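PDB 6JIX: taurine:2-oxoglutarate aminotransferase from Bifidobacterium kashiwanohense PV20-2, which probably transfers the amino group of taurine to 2-oxoglutarate, using pyridoxal 5'-phosphate as cofactor. Local coordinates for residues V254-G259 and M264-N269; P396-K401 and T441-N446; R200-L205 and R239-K244. One frame throughout, in Å; residues are numbered along the deposited sequence.

Interaction 1: residues V254-G259 and M264-N269; sequences VMAGFG and MFAWQN. With PLP (pyridoxal-5'-phosphate), chain G.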
loop_
_atom_site.group_PDB
_atom_site.type_symbol
_atom_site.label_atom_id
_atom_site.label_comp_id
_atom_site.label_asym_id
_atom_site.label_seq_id
_atom_site.Cartn_x
_atom_site.Cartn_y
_atom_site.Cartn_z
ATOM N N VAL A 254 -1.505 11.917 7.572
ATOM C CA VAL A 254 -1.238 11.611 6.169
ATOM C C VAL A 254 -1.347 12.875 5.313
ATOM O O VAL A 254 -0.512 13.122 4.433
ATOM C CB VAL A 254 -2.177 10.494 5.671
ATOM C CG1 VAL A 254 -2.238 10.474 4.143
ATOM C CG2 VAL A 254 -1.718 9.142 6.208
ATOM N N MET A 255 -2.385 13.679 5.537
ATOM C CA MET A 255 -2.578 14.890 4.755
ATOM C C MET A 255 -2.012 16.137 5.426
ATOM O O MET A 255 -1.488 17.015 4.740
ATOM C CB MET A 255 -4.067 15.110 4.458
ATOM C CG MET A 255 -4.333 16.435 3.760
ATOM S SD MET A 255 -5.876 16.513 2.814
ATOM C CE MET A 255 -5.731 15.001 1.869
ATOM N N ALA A 256 -2.078 16.224 6.749
ATOM C CA ALA A 256 -1.713 17.445 7.452
ATOM C C ALA A 256 -0.266 17.452 7.929
ATOM O O ALA A 256 0.160 18.442 8.536
ATOM C CB ALA A 256 -2.650 17.672 8.642
ATOM N N GLY A 257 0.501 16.394 7.645
ATOM C CA GLY A 257 1.875 16.329 8.096
ATOM C C GLY A 257 2.856 17.053 7.173
ATOM O O GLY A 257 2.531 17.504 6.078
ATOM N N PHE A 258 4.074 17.216 7.684
ATOM C CA PHE A 258 5.216 17.728 6.929
ATOM C C PHE A 258 4.996 19.165 6.440
ATOM O O PHE A 258 5.041 19.473 5.248
ATOM C CB PHE A 258 5.562 16.747 5.805
ATOM C CG PHE A 258 6.005 15.413 6.339
ATOM C CD1 PHE A 258 7.244 15.274 6.926
ATOM C CD2 PHE A 258 5.139 14.328 6.357
ATOM C CE1 PHE A 258 7.634 14.060 7.471
ATOM C CE2 PHE A 258 5.524 13.109 6.902
ATOM C CZ PHE A 258 6.768 12.973 7.457
ATOM N N GLY A 259 4.780 20.058 7.412
ATOM C CA GLY A 259 4.771 21.483 7.167
ATOM C C GLY A 259 3.461 22.047 6.680
ATOM O O GLY A 259 3.331 23.278 6.591
ATOM N N MET A 264 5.806 20.811 11.861
ATOM C CA MET A 264 6.187 19.585 11.161
ATOM C C MET A 264 5.031 18.581 11.137
ATOM O O MET A 264 4.734 17.984 10.097
ATOM C CB MET A 264 7.441 18.968 11.775
ATOM C CG MET A 264 8.024 17.832 10.928
ATOM S SD MET A 264 8.967 18.343 9.440
ATOM C CE MET A 264 9.402 20.032 9.872
ATOM N N PHE A 265 4.354 18.392 12.265
ATOM C CA PHE A 265 3.144 17.588 12.300
ATOM C C PHE A 265 2.009 18.441 12.838
ATOM O O PHE A 265 2.205 19.242 13.756
ATOM C CB PHE A 265 3.335 16.332 13.152
ATOM C CG PHE A 265 4.430 15.438 12.652
ATOM C CD1 PHE A 265 4.347 14.860 11.387
ATOM C CD2 PHE A 265 5.559 15.192 13.428
ATOM C CE1 PHE A 265 5.374 14.033 10.906
ATOM C CE2 PHE A 265 6.589 14.372 12.951
ATOM C CZ PHE A 265 6.493 13.798 11.689
ATOM N N ALA A 266 0.825 18.295 12.244
ATOM C CA ALA A 266 -0.291 19.140 12.657
ATOM C C ALA A 266 -0.643 18.921 14.121
ATOM O O ALA A 266 -0.990 19.880 14.820
ATOM C CB ALA A 266 -1.512 18.903 11.764
ATOM N N TRP A 267 -0.515 17.693 14.629
ATOM C CA TRP A 267 -0.841 17.535 16.039
ATOM C C TRP A 267 0.062 18.404 16.915
ATOM O O TRP A 267 -0.298 18.707 18.057
ATOM C CB TRP A 267 -0.791 16.056 16.457
ATOM C CG TRP A 267 0.529 15.374 16.304
ATOM C CD1 TRP A 267 0.903 14.527 15.298
ATOM C CD2 TRP A 267 1.651 15.443 17.205
ATOM N NE1 TRP A 267 2.190 14.085 15.502
ATOM C CE2 TRP A 267 2.670 14.626 16.666
ATOM C CE3 TRP A 267 1.897 16.126 18.404
ATOM C CZ2 TRP A 267 3.915 14.476 17.287
ATOM C CZ3 TRP A 267 3.134 15.976 19.018
ATOM C CH2 TRP A 267 4.127 15.158 18.456
ATOM N N GLN A 268 1.184 18.889 16.377
ATOM C CA GLN A 268 2.043 19.787 17.139
ATOM C C GLN A 268 1.430 21.178 17.313
ATOM O O GLN A 268 2.019 22.002 18.021
ATOM C CB GLN A 268 3.414 19.907 16.471
ATOM C CG GLN A 268 4.362 18.768 16.822
ATOM C CD GLN A 268 5.444 18.563 15.765
ATOM O OE1 GLN A 268 5.400 19.175 14.693
ATOM N NE2 GLN A 268 6.418 17.702 16.061
ATOM N N ASN A 269 0.281 21.469 16.687
ATOM C CA ASN A 269 -0.397 22.730 16.950
ATOM C C ASN A 269 -1.261 22.658 18.189
ATOM O O ASN A 269 -1.908 23.654 18.530
ATOM C CB ASN A 269 -1.319 23.110 15.789
ATOM C CG ASN A 269 -0.577 23.421 14.530
ATOM O OD1 ASN A 269 -0.058 24.522 14.362
ATOM N ND2 ASN A 269 -0.526 22.455 13.619
HETATM N N1 PLP G . -5.546 9.627 5.707
HETATM C C2 PLP G . -5.801 10.853 5.241
HETATM C C2A PLP G . -5.979 12.022 6.194
HETATM C C3 PLP G . -5.913 11.084 3.848
HETATM O O3 PLP G . -6.181 12.340 3.336
HETATM C C4 PLP G . -5.748 10.041 2.963
HETATM C C4A PLP G . -5.875 10.331 1.439
HETATM O O4A PLP G . -6.562 11.271 1.039
HETATM C C5 PLP G . -5.474 8.748 3.507
HETATM C C6 PLP G . -5.371 8.570 4.893
HETATM C C5A PLP G . -5.274 7.529 2.534
HETATM O O4P PLP G . -3.976 7.645 2.046
HETATM P P PLP G . -3.522 6.789 0.739
HETATM O O1P PLP G . -2.074 6.900 0.534
HETATM O O2P PLP G . -3.727 5.340 0.943
HETATM O O3P PLP G . -4.413 7.318 -0.587
#
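Met264 O takes two backbone N-H groups from across the loop. Phe258 N lies 2.6 Å from Met264 O, nearly in line with the C=O bond, although the N-H itself is bent to 131°. Gly259 N adds a weak bond to the same oxygen. These bonds pinch together a buried loop beside the cofactor, the one that leaves strand 248-252 of the central sheet of a fold-type I aminotransferase.

Phe258 and Phe265 point the same way and form a T-shaped pair. The edge of Phe265, led by CE1, meets one face of Phe258 toward its rim, with the ring planes at 73°. In both residues CG stands anti to the carbonyl carbon (chi1 -64° and -60°), which keeps the two rings side by side. Leu98 of helix 89-102 packs on Phe258, and Val101 on Phe265. Away from the rings, the methyl groups of Ala256 and Ala266 meet. Glu253 receives the N-H groups of Ala266 and Trp267. Within 264-269, Phe265 N donates to Gln268 OE1 at 2.8 Å, from above the plane of that carbonyl.

The start of the loop belongs to the cofactor pocket. Met255 brings CE beside the ring hydroxyl O3 of PLP. Val254 lies over a face of the pyridine ring, with its CB 3.5 Å from PLP N1.

Interaction 2: residues P396-K401 and T441-N446; sequences PQIMAK and TWVDEN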
loop_
_atom_site.group_PDB
_atom_site.type_symbol
_atom_site.label_atom_id
_atom_site.label_comp_id
_atom_site.label_asym_id
_atom_site.label_seq_id
_atom_site.Cartn_x
_atom_site.Cartn_y
_atom_site.Cartn_z
ATOM N N PRO A 396 -17.934 20.334 -8.961
ATOM C CA PRO A 396 -16.973 20.127 -10.061
ATOM C C PRO A 396 -17.026 21.224 -11.116
ATOM O O PRO A 396 -15.987 21.582 -11.684
ATOM C CB PRO A 396 -17.371 18.750 -10.618
ATOM C CG PRO A 396 -17.981 18.049 -9.460
ATOM C CD PRO A 396 -18.702 19.110 -8.667
ATOM N N GLN A 397 -18.212 21.758 -11.404
ATOM C CA GLN A 397 -18.338 22.929 -12.269
ATOM C C GLN A 397 -17.409 24.055 -11.822
ATOM O O GLN A 397 -16.688 24.646 -12.635
ATOM C CB GLN A 397 -19.785 23.410 -12.228
ATOM C CG GLN A 397 -20.414 23.782 -13.530
ATOM C CD GLN A 397 -21.892 24.074 -13.348
ATOM O OE1 GLN A 397 -22.634 23.267 -12.772
ATOM N NE2 GLN A 397 -22.320 25.259 -13.787
ATOM N N ILE A 398 -17.438 24.379 -10.522
ATOM C CA ILE A 398 -16.577 25.420 -9.959
ATOM C C ILE A 398 -15.111 25.029 -10.075
ATOM O O ILE A 398 -14.250 25.855 -10.414
ATOM C CB ILE A 398 -16.946 25.671 -8.488
ATOM C CG1 ILE A 398 -18.446 25.898 -8.323
ATOM C CG2 ILE A 398 -16.102 26.801 -7.923
ATOM C CD1 ILE A 398 -18.860 26.020 -6.879
ATOM N N MET A 399 -14.804 23.767 -9.768
ATOM C CA MET A 399 -13.438 23.278 -9.872
ATOM C C MET A 399 -12.935 23.381 -11.304
ATOM O O MET A 399 -11.740 23.611 -11.525
ATOM C CB MET A 399 -13.372 21.835 -9.368
ATOM C CG MET A 399 -12.587 21.623 -8.069
ATOM S SD MET A 399 -12.886 22.812 -6.750
ATOM C CE MET A 399 -14.222 22.002 -5.852
ATOM N N ALA A 400 -13.834 23.230 -12.285
ATOM C CA ALA A 400 -13.468 23.326 -13.698
ATOM C C ALA A 400 -13.322 24.775 -14.151
ATOM O O ALA A 400 -12.424 25.093 -14.935
ATOM C CB ALA A 400 -14.505 22.610 -14.555
ATOM N N LYS A 401 -14.208 25.666 -13.697
ATOM C CA LYS A 401 -14.013 27.085 -13.974
ATOM C C LYS A 401 -12.649 27.539 -13.453
ATOM O O LYS A 401 -11.944 28.313 -14.117
ATOM C CB LYS A 401 -15.169 27.907 -13.375
ATOM N N THR A 441 -16.733 35.122 -8.126
ATOM C CA THR A 441 -17.714 36.031 -8.704
ATOM C C THR A 441 -18.649 35.298 -9.658
ATOM O O THR A 441 -19.868 35.477 -9.599
ATOM C CB THR A 441 -17.015 37.180 -9.428
ATOM O OG1 THR A 441 -16.503 38.114 -8.464
ATOM C CG2 THR A 441 -18.011 37.878 -10.344
ATOM N N TRP A 442 -18.113 34.431 -10.511
ATOM C CA TRP A 442 -18.986 33.673 -11.403
ATOM C C TRP A 442 -19.984 32.819 -10.616
ATOM O O TRP A 442 -21.155 32.695 -11.005
ATOM C CB TRP A 442 -18.149 32.809 -12.335
ATOM C CG TRP A 442 -18.941 31.873 -13.209
ATOM C CD1 TRP A 442 -19.305 32.077 -14.505
ATOM C CD2 TRP A 442 -19.434 30.572 -12.855
ATOM N NE1 TRP A 442 -20.001 30.989 -14.982
ATOM C CE2 TRP A 442 -20.095 30.053 -13.989
ATOM C CE3 TRP A 442 -19.387 29.801 -11.691
ATOM C CZ2 TRP A 442 -20.701 28.801 -13.994
ATOM C CZ3 TRP A 442 -19.991 28.554 -11.699
ATOM C CH2 TRP A 442 -20.640 28.067 -12.844
ATOM N N VAL A 443 -19.541 32.221 -9.504
ATOM C CA VAL A 443 -20.442 31.406 -8.692
ATOM C C VAL A 443 -21.528 32.276 -8.073
ATOM O O VAL A 443 -22.714 31.924 -8.101
ATOM C CB VAL A 443 -19.656 30.640 -7.612
ATOM C CG1 VAL A 443 -20.611 30.016 -6.612
ATOM C CG2 VAL A 443 -18.766 29.581 -8.252
ATOM N N ASP A 444 -21.132 33.422 -7.501
ATOM C CA ASP A 444 -22.078 34.423 -7.017
ATOM C C ASP A 444 -23.229 34.658 -7.989
ATOM O O ASP A 444 -24.402 34.667 -7.598
ATOM C CB ASP A 444 -21.346 35.740 -6.768
ATOM C CG ASP A 444 -20.656 35.769 -5.437
ATOM O OD1 ASP A 444 -20.732 34.752 -4.724
ATOM O OD2 ASP A 444 -20.045 36.808 -5.096
ATOM N N GLU A 445 -22.912 34.833 -9.265
ATOM C CA GLU A 445 -23.898 35.260 -10.244
ATOM C C GLU A 445 -24.590 34.111 -10.955
ATOM O O GLU A 445 -25.544 34.362 -11.698
ATOM C CB GLU A 445 -23.241 36.158 -11.296
ATOM C CG GLU A 445 -22.721 37.457 -10.731
ATOM C CD GLU A 445 -21.655 38.093 -11.613
ATOM O OE1 GLU A 445 -21.266 37.457 -12.626
ATOM O OE2 GLU A 445 -21.211 39.224 -11.289
ATOM N N ASN A 446 -24.152 32.868 -10.754
ATOM C CA ASN A 446 -24.707 31.753 -11.508
ATOM C C ASN A 446 -25.192 30.576 -10.666
ATOM O O ASN A 446 -25.894 29.712 -11.205
ATOM C CB ASN A 446 -23.688 31.262 -12.538
ATOM C CG ASN A 446 -23.576 32.207 -13.707
ATOM O OD1 ASN A 446 -22.526 32.809 -13.935
ATOM N ND2 ASN A 446 -24.678 32.370 -14.443
#
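Between segments 396-401 and 441-446, on helices 395-404 and 426-447, the nearest CA atoms are those of Ile398 and Val443, 7.2 Å apart. No hydrogen bond joins the two segments, so side chains alone make the contact.

The buried part is aliphatic. Val443 reaches across with one methyl, CG2, which stands anti to its own carbonyl carbon. This methyl meets Ile398 on three atoms: CG1 at 3.7 Å, and CD1 and CG2 only slightly farther off. The two side chains cross at about a right angle, so the Val443 methyl rests against the flank of Ile398. Val439 and Leu447 of helix 426-447 also touch Ile398, and Ile416 of strand 415-418 packs on it from the sheet.

The outer part is formed by Gln397 and Trp442. With CG anti to the backbone N (chi1 174°), the indole is carried toward helix 395-404 and presents its six-membered end. Gln397 runs out extended beyond CG and sets its amide against that edge. Its NE2 is 3.4 Å from Trp442 CH2, close to the indole plane, and amide and ring planes are 74° apart. This is an edge contact of van der Waals kind, not an amide stacked on the ring.

Met399, on the same turn, touches Thr409, a residue of a glutamate site. Helices packed together over the antiparallel sheet of 361-367, 370-376 and 415-418 are typical of the C-terminal part of the small domain of class-III aminotransferases.

Interaction 3: residues R200-L205 and R239-K244; sequences RLDEQL and RALCDK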
loop_
_atom_site.group_PDB
_atom_site.type_symbol
_atom_site.label_atom_id
_atom_site.label_comp_id
_atom_site.label_asym_id
_atom_site.label_seq_id
_atom_site.Cartn_x
_atom_site.Cartn_y
_atom_site.Cartn_z
ATOM N N ARG A 200 -20.481 14.348 24.446
ATOM C CA ARG A 200 -21.021 13.335 23.541
ATOM C C ARG A 200 -20.060 12.167 23.378
ATOM O O ARG A 200 -20.482 11.002 23.355
ATOM C CB ARG A 200 -21.312 13.938 22.172
ATOM C CG ARG A 200 -22.367 15.005 22.123
ATOM C CD ARG A 200 -22.720 15.225 20.672
ATOM N NE ARG A 200 -23.314 16.529 20.436
ATOM C CZ ARG A 200 -23.825 16.908 19.269
ATOM N NH1 ARG A 200 -23.815 16.078 18.226
ATOM N NH2 ARG A 200 -24.345 18.119 19.153
ATOM N N LEU A 201 -18.766 12.458 23.213
ATOM C CA LEU A 201 -17.799 11.383 23.018
ATOM C C LEU A 201 -17.613 10.575 24.302
ATOM O O LEU A 201 -17.655 9.341 24.281
ATOM C CB LEU A 201 -16.477 11.959 22.521
ATOM C CG LEU A 201 -15.293 10.998 22.424
ATOM C CD1 LEU A 201 -15.583 9.813 21.475
ATOM C CD2 LEU A 201 -14.035 11.752 22.017
ATOM N N ASP A 202 -17.431 11.255 25.434
ATOM C CA ASP A 202 -17.365 10.573 26.726
ATOM C C ASP A 202 -18.586 9.673 26.939
ATOM O O ASP A 202 -18.460 8.504 27.337
ATOM C CB ASP A 202 -17.253 11.615 27.850
ATOM C CG ASP A 202 -16.841 11.012 29.178
ATOM O OD1 ASP A 202 -16.518 9.816 29.228
ATOM O OD2 ASP A 202 -16.833 11.735 30.190
ATOM N N GLU A 203 -19.782 10.200 26.662
ATOM C CA GLU A 203 -20.989 9.413 26.885
ATOM C C GLU A 203 -21.019 8.193 25.978
ATOM O O GLU A 203 -21.412 7.106 26.409
ATOM C CB GLU A 203 -22.228 10.270 26.676
ATOM C CG GLU A 203 -23.339 9.928 27.653
ATOM C CD GLU A 203 -24.603 10.752 27.429
ATOM O OE1 GLU A 203 -24.742 11.378 26.345
ATOM O OE2 GLU A 203 -25.457 10.769 28.345
ATOM N N GLN A 204 -20.624 8.358 24.711
ATOM C CA GLN A 204 -20.595 7.224 23.797
ATOM C C GLN A 204 -19.525 6.217 24.197
ATOM O O GLN A 204 -19.768 5.000 24.165
ATOM C CB GLN A 204 -20.382 7.699 22.368
ATOM C CG GLN A 204 -20.489 6.568 21.373
ATOM C CD GLN A 204 -20.294 7.015 19.960
ATOM O OE1 GLN A 204 -19.782 8.098 19.721
ATOM N NE2 GLN A 204 -20.705 6.189 19.008
ATOM N N LEU A 205 -18.346 6.693 24.602
ATOM C CA LEU A 205 -17.342 5.776 25.137
ATOM C C LEU A 205 -17.911 4.982 26.306
ATOM O O LEU A 205 -17.753 3.759 26.379
ATOM C CB LEU A 205 -16.091 6.538 25.563
ATOM C CG LEU A 205 -15.189 7.087 24.458
ATOM C CD1 LEU A 205 -14.191 8.075 25.046
ATOM C CD2 LEU A 205 -14.484 5.936 23.732
ATOM N N ARG A 239 -7.538 13.812 23.996
ATOM C CA ARG A 239 -6.346 13.239 24.629
ATOM C C ARG A 239 -6.597 12.945 26.104
ATOM O O ARG A 239 -6.091 11.955 26.650
ATOM C CB ARG A 239 -5.153 14.185 24.465
ATOM C CG ARG A 239 -3.896 13.729 25.174
ATOM C CD ARG A 239 -3.276 12.544 24.471
ATOM N NE ARG A 239 -3.679 11.262 25.053
ATOM C CZ ARG A 239 -3.130 10.099 24.718
ATOM N NH1 ARG A 239 -2.162 10.066 23.805
ATOM N NH2 ARG A 239 -3.542 8.970 25.291
ATOM N N ALA A 240 -7.370 13.801 26.768
ATOM C CA ALA A 240 -7.677 13.581 28.177
ATOM C C ALA A 240 -8.548 12.342 28.363
ATOM O O ALA A 240 -8.294 11.523 29.257
ATOM C CB ALA A 240 -8.357 14.822 28.758
ATOM N N LEU A 241 -9.588 12.189 27.532
ATOM C CA LEU A 241 -10.433 10.999 27.645
ATOM C C LEU A 241 -9.624 9.730 27.414
ATOM O O LEU A 241 -9.804 8.738 28.129
ATOM C CB LEU A 241 -11.614 11.062 26.675
ATOM C CG LEU A 241 -12.590 12.226 26.763
ATOM C CD1 LEU A 241 -13.521 12.184 25.560
ATOM C CD2 LEU A 241 -13.362 12.192 28.093
ATOM N N CYS A 242 -8.739 9.733 26.409
ATOM C CA CYS A 242 -7.894 8.565 26.184
ATOM C C CYS A 242 -7.073 8.256 27.424
ATOM O O CYS A 242 -6.998 7.103 27.864
ATOM C CB CYS A 242 -6.972 8.789 24.986
ATOM S SG CYS A 242 -7.815 8.981 23.406
ATOM N N ASP A 243 -6.461 9.289 28.008
ATOM C CA ASP A 243 -5.670 9.110 29.217
ATOM C C ASP A 243 -6.525 8.540 30.343
ATOM O O ASP A 243 -6.119 7.601 31.039
ATOM C CB ASP A 243 -5.061 10.448 29.631
ATOM C CG ASP A 243 -3.953 10.918 28.699
ATOM O OD1 ASP A 243 -3.470 10.144 27.840
ATOM O OD2 ASP A 243 -3.550 12.089 28.841
ATOM N N LYS A 244 -7.715 9.111 30.541
ATOM C CA LYS A 244 -8.617 8.637 31.587
ATOM C C LYS A 244 -8.923 7.152 31.430
ATOM O O LYS A 244 -8.956 6.412 32.416
ATOM C CB LYS A 244 -9.907 9.455 31.561
ATOM C CG LYS A 244 -10.851 9.189 32.704
ATOM C CD LYS A 244 -12.056 10.128 32.636
ATOM C CE LYS A 244 -13.212 9.627 33.492
ATOM N NZ LYS A 244 -14.001 10.760 34.068
HETATM O O HOH W 1 -14.018 12.811 31.357
#
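Leu241 makes all the close apolar contacts between segments 200-205 and 239-244, on helices 190-208 and 234-245, and its two methyls do different work. CD1 goes to the leucines of the facing helix. It is 3.6 Å from Leu201 CD2, and Leu205 CD1 lies farther away at 4.2 Å. CD2 sits over the flat of the Asp202 carboxylate, 3.8 Å from Asp202 CG and about equally far from both oxygens. Leu201 and Leu205 also pack on Phe137 of strand 135-139, so this layer rests on the large sheet. The segment axes come within 11.0 Å and run nearly alike, at 26°. An alanine in place of Leu241 would probably open a gap between the helices and leave Leu201 without its methyl partner.

The polar link of Asp202 and Lys244 lies beside this apolar patch. Asp202 has CG anti to its backbone N (chi1 -166°), which swings the carboxylate along the interface. Its OD1 is hydrogen-bonded to the hydroxyl of Tyr245. Its OD2 accepts from a water at 3.2 Å, which in turn takes a weak bond from Lys244 NZ. Arg239 and Asp243 pair within their own helix, away from the facing one.

No direct salt bridge joins the two segments. The contact therefore depends on leucine packing at its inner side, with Asp202 and Lys244 linked only loosely through water.

In the fold
Along the chain, interaction 3 comes first, then interaction 1, then interaction 2. Interactions 1 and 3 both lie against the seven-stranded sheet of the large domain, one in a loop that leaves it, one in helices that pack on it. Strand 248-252 follows helix 234-245 of interaction 3 and leads into the loop of interaction 1. Their centres are about 23 Å apart, and their nearest atoms about 9 Å. Interaction 2 stands off in the C-terminal region, about 31 Å from interaction 1 and about 42 Å from interaction 3, centre to centre. Interaction 1 alone reaches the cofactor. Interaction 2 joins two helices, with a bound glutamate about 12 Å from the Ile398 side chain.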